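Local coordinates for signal recognition 54 kDa protein (Pyrococcus furiosus, PDB 3DM5) that is the SRP54 protein of the signal recognition particle, combining a helical bundle, a P-loop nucleotide-binding domain and a signal peptide binding domain, at residues Q149-Y154 with E276-I281. Numbering follows the deposited sequence.
Sequences QLLDRY and EKIDDI. With GDP (guanosine-5'-diphosphate), chain J.
Ile278 packs against Leu150 and Leu151 of helix 142-151 and against Tyr154, which follows them. Its bond from CA to CB points toward segment 149-154. The two branches then part. CG2 lies by the phenol end of Tyr154, 3.3 Å from OH and 4.2 Å from CZ, and approaches the ring obliquely. CG1, anti to the backbone N (chi1 -173°), carries CD1 toward the helix. Ile278 CD1 lies 4.1 Å from Leu150 O. It is 4.4 Å from Leu150 CB and equally far from Leu151 CD2. The same carbonyl oxygen sits in plane at the edge of the Tyr154 ring. The Tyr154 and Ile278 side chains run past each other in opposite directions.

The contact belongs to the P-loop NTPase fold. It joins segment 149-154, on helix 142-151, to the loop between strands 269-273 and 281-283. Helix 113-125 touches both segments: Ala118 meets Leu150 and Ile278, while Arg122 and Gln125 meet Tyr154. Ile278 is the second residue of a type I turn. Asp280 N to Lys277 O (2.9 Å) closes the turn, and Lys277 N adds a weak bond to Asp280 OD2. Just before the turn, Glu276, a residue of the GDP pocket, lies against a bound GDP. Its chain bends at chi2 (-149°). Glu276 CG lies 3.5 Å from GDP N3, and OE1 is 2.9 Å from GDP O2'.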
loop_
_atom_site.group_PDB
_atom_site.type_symbol
_atom_site.label_atom_id
_atom_site.label_comp_id
_atom_site.label_asym_id
_atom_site.label_seq_id
_atom_site.Cartn_x
_atom_site.Cartn_y
_atom_site.Cartn_z
ATOM N N GLN A 149 -5.570 26.989 27.824
ATOM C CA GLN A 149 -4.667 26.927 26.671
ATOM C C GLN A 149 -5.402 27.075 25.325
ATOM O O GLN A 149 -5.000 27.861 24.474
ATOM C CB GLN A 149 -3.851 25.620 26.701
ATOM C CG GLN A 149 -3.306 25.184 25.353
ATOM C CD GLN A 149 -3.079 23.682 25.264
ATOM O OE1 GLN A 149 -3.141 22.973 26.259
ATOM N NE2 GLN A 149 -2.817 23.197 24.069
ATOM N N LEU A 150 -6.482 26.328 25.134
ATOM C CA LEU A 150 -7.187 26.379 23.858
ATOM C C LEU A 150 -8.032 27.641 23.670
ATOM O O LEU A 150 -8.310 28.055 22.541
ATOM C CB LEU A 150 -8.081 25.141 23.681
ATOM C CG LEU A 150 -7.407 23.765 23.737
ATOM C CD1 LEU A 150 -8.411 22.605 23.806
ATOM C CD2 LEU A 150 -6.494 23.623 22.549
ATOM N N LEU A 151 -8.450 28.246 24.773
ATOM C CA LEU A 151 -9.570 29.170 24.712
ATOM C C LEU A 151 -9.258 30.618 25.088
ATOM O O LEU A 151 -9.985 31.520 24.695
ATOM C CB LEU A 151 -10.730 28.625 25.551
ATOM C CG LEU A 151 -11.542 27.470 24.958
ATOM C CD1 LEU A 151 -12.601 27.010 25.937
ATOM C CD2 LEU A 151 -12.173 27.865 23.625
ATOM N N ASP A 152 -8.177 30.842 25.831
ATOM C CA ASP A 152 -7.823 32.213 26.249
ATOM C C ASP A 152 -7.687 33.181 25.066
ATOM O O ASP A 152 -8.128 34.334 25.164
ATOM C CB ASP A 152 -6.541 32.262 27.085
ATOM C CG ASP A 152 -6.726 31.777 28.517
ATOM O OD1 ASP A 152 -7.856 31.429 28.909
ATOM O OD2 ASP A 152 -5.710 31.749 29.256
ATOM N N ARG A 153 -7.084 32.716 23.965
ATOM C CA ARG A 153 -6.852 33.564 22.797
ATOM C C ARG A 153 -8.160 34.166 22.342
ATOM O O ARG A 153 -8.175 35.218 21.723
ATOM C CB ARG A 153 -6.269 32.790 21.605
ATOM C CG ARG A 153 -5.877 31.355 21.887
ATOM C CD ARG A 153 -5.277 30.655 20.655
ATOM N NE ARG A 153 -4.348 29.610 21.091
ATOM C CZ ARG A 153 -4.623 28.307 21.129
ATOM N NH1 ARG A 153 -5.808 27.842 20.713
ATOM N NH2 ARG A 153 -3.693 27.463 21.577
ATOM N N TYR A 154 -9.261 33.485 22.620
ATOM C CA TYR A 154 -10.541 33.938 22.098
ATOM C C TYR A 154 -11.322 34.671 23.167
ATOM O O TYR A 154 -12.420 35.156 22.922
ATOM C CB TYR A 154 -11.321 32.769 21.488
ATOM C CG TYR A 154 -10.494 32.017 20.470
ATOM C CD1 TYR A 154 -10.301 32.523 19.186
ATOM C CD2 TYR A 154 -9.881 30.818 20.802
ATOM C CE1 TYR A 154 -9.527 31.840 18.260
ATOM C CE2 TYR A 154 -9.110 30.133 19.892
ATOM C CZ TYR A 154 -8.933 30.646 18.627
ATOM O OH TYR A 154 -8.172 29.950 17.728
ATOM N N GLU A 276 -6.550 18.018 15.231
ATOM C CA GLU A 276 -6.157 18.432 16.570
ATOM C C GLU A 276 -6.389 19.910 16.889
ATOM O O GLU A 276 -6.613 20.259 18.037
ATOM C CB GLU A 276 -4.708 18.032 16.834
ATOM C CG GLU A 276 -4.483 16.533 16.722
ATOM C CD GLU A 276 -3.383 16.055 17.649
ATOM O OE1 GLU A 276 -2.959 16.845 18.511
ATOM O OE2 GLU A 276 -2.953 14.894 17.539
ATOM N N LYS A 277 -6.359 20.757 15.867
ATOM C CA LYS A 277 -6.552 22.187 16.023
ATOM C C LYS A 277 -8.018 22.622 16.296
ATOM O O LYS A 277 -8.960 21.925 15.938
ATOM C CB LYS A 277 -5.950 22.907 14.815
ATOM N N ILE A 278 -8.170 23.782 16.944
ATOM C CA ILE A 278 -9.432 24.304 17.487
ATOM C C ILE A 278 -10.548 24.475 16.457
ATOM O O ILE A 278 -11.733 24.494 16.793
ATOM C CB ILE A 278 -9.208 25.700 18.141
ATOM C CG1 ILE A 278 -10.462 26.195 18.855
ATOM C CG2 ILE A 278 -8.827 26.735 17.093
ATOM C CD1 ILE A 278 -10.630 25.617 20.185
ATOM N N ASP A 279 -10.165 24.621 15.201
ATOM C CA ASP A 279 -11.118 24.843 14.124
ATOM C C ASP A 279 -11.481 23.539 13.414
ATOM O O ASP A 279 -12.330 23.522 12.518
ATOM C CB ASP A 279 -10.548 25.860 13.132
ATOM C CG ASP A 279 -10.395 27.246 13.751
ATOM O OD1 ASP A 279 -11.422 27.855 14.153
ATOM O OD2 ASP A 279 -9.243 27.728 13.833
ATOM N N ASP A 280 -10.858 22.442 13.839
ATOM C CA ASP A 280 -11.003 21.171 13.142
ATOM C C ASP A 280 -12.280 20.446 13.534
ATOM O O ASP A 280 -12.231 19.304 13.985
ATOM C CB ASP A 280 -9.788 20.267 13.407
ATOM C CG ASP A 280 -8.509 20.799 12.768
ATOM O OD1 ASP A 280 -8.599 21.505 11.740
ATOM O OD2 ASP A 280 -7.408 20.500 13.274
ATOM N N ILE A 281 -13.414 21.121 13.351
ATOM C CA ILE A 281 -14.742 20.578 13.625
ATOM C C ILE A 281 -15.699 21.057 12.535
ATOM O O ILE A 281 -15.639 22.199 12.112
ATOM C CB ILE A 281 -15.255 21.057 14.998
ATOM C CG1 ILE A 281 -16.642 20.507 15.294
ATOM C CG2 ILE A 281 -15.304 22.555 15.040
ATOM C CD1 ILE A 281 -16.989 20.456 16.774
HETATM P PB GDP J . -9.699 13.751 26.425
HETATM O O1B GDP J . -10.316 12.861 25.402
HETATM O O2B GDP J . -9.193 12.894 27.560
HETATM O O3B GDP J . -10.720 14.752 26.906
HETATM O O3A GDP J . -8.352 14.451 25.878
HETATM P PA GDP J . -8.168 15.322 24.541
HETATM O O1A GDP J . -6.858 16.053 24.557
HETATM O O2A GDP J . -9.297 16.289 24.323
HETATM O "O5'" GDP J . -8.086 14.180 23.413
HETATM C "C5'" GDP J . -6.972 13.298 23.480
HETATM C "C4'" GDP J . -6.168 13.328 22.177
HETATM O "O4'" GDP J . -6.984 13.209 20.988
HETATM C "C3'" GDP J . -5.382 14.621 22.047
HETATM O "O3'" GDP J . -4.078 14.227 21.611
HETATM C "C2'" GDP J . -6.126 15.402 20.978
HETATM O "O2'" GDP J . -5.269 16.184 20.179
HETATM C "C1'" GDP J . -6.677 14.302 20.104
HETATM N N9 GDP J . -7.880 14.679 19.346
HETATM C C8 GDP J . -9.069 15.108 19.801
HETATM N N7 GDP J . -9.934 15.303 18.768
HETATM C C5 GDP J . -9.286 14.974 17.633
HETATM C C6 GDP J . -9.577 14.935 16.176
HETATM O O6 GDP J . -10.697 15.250 15.709
HETATM N N1 GDP J . -8.591 14.545 15.358
HETATM C C2 GDP J . -7.377 14.179 15.804
HETATM N N2 GDP J . -6.443 13.792 14.910
HETATM N N3 GDP J . -7.042 14.180 17.108
HETATM C C4 GDP J . -7.937 14.564 18.035
#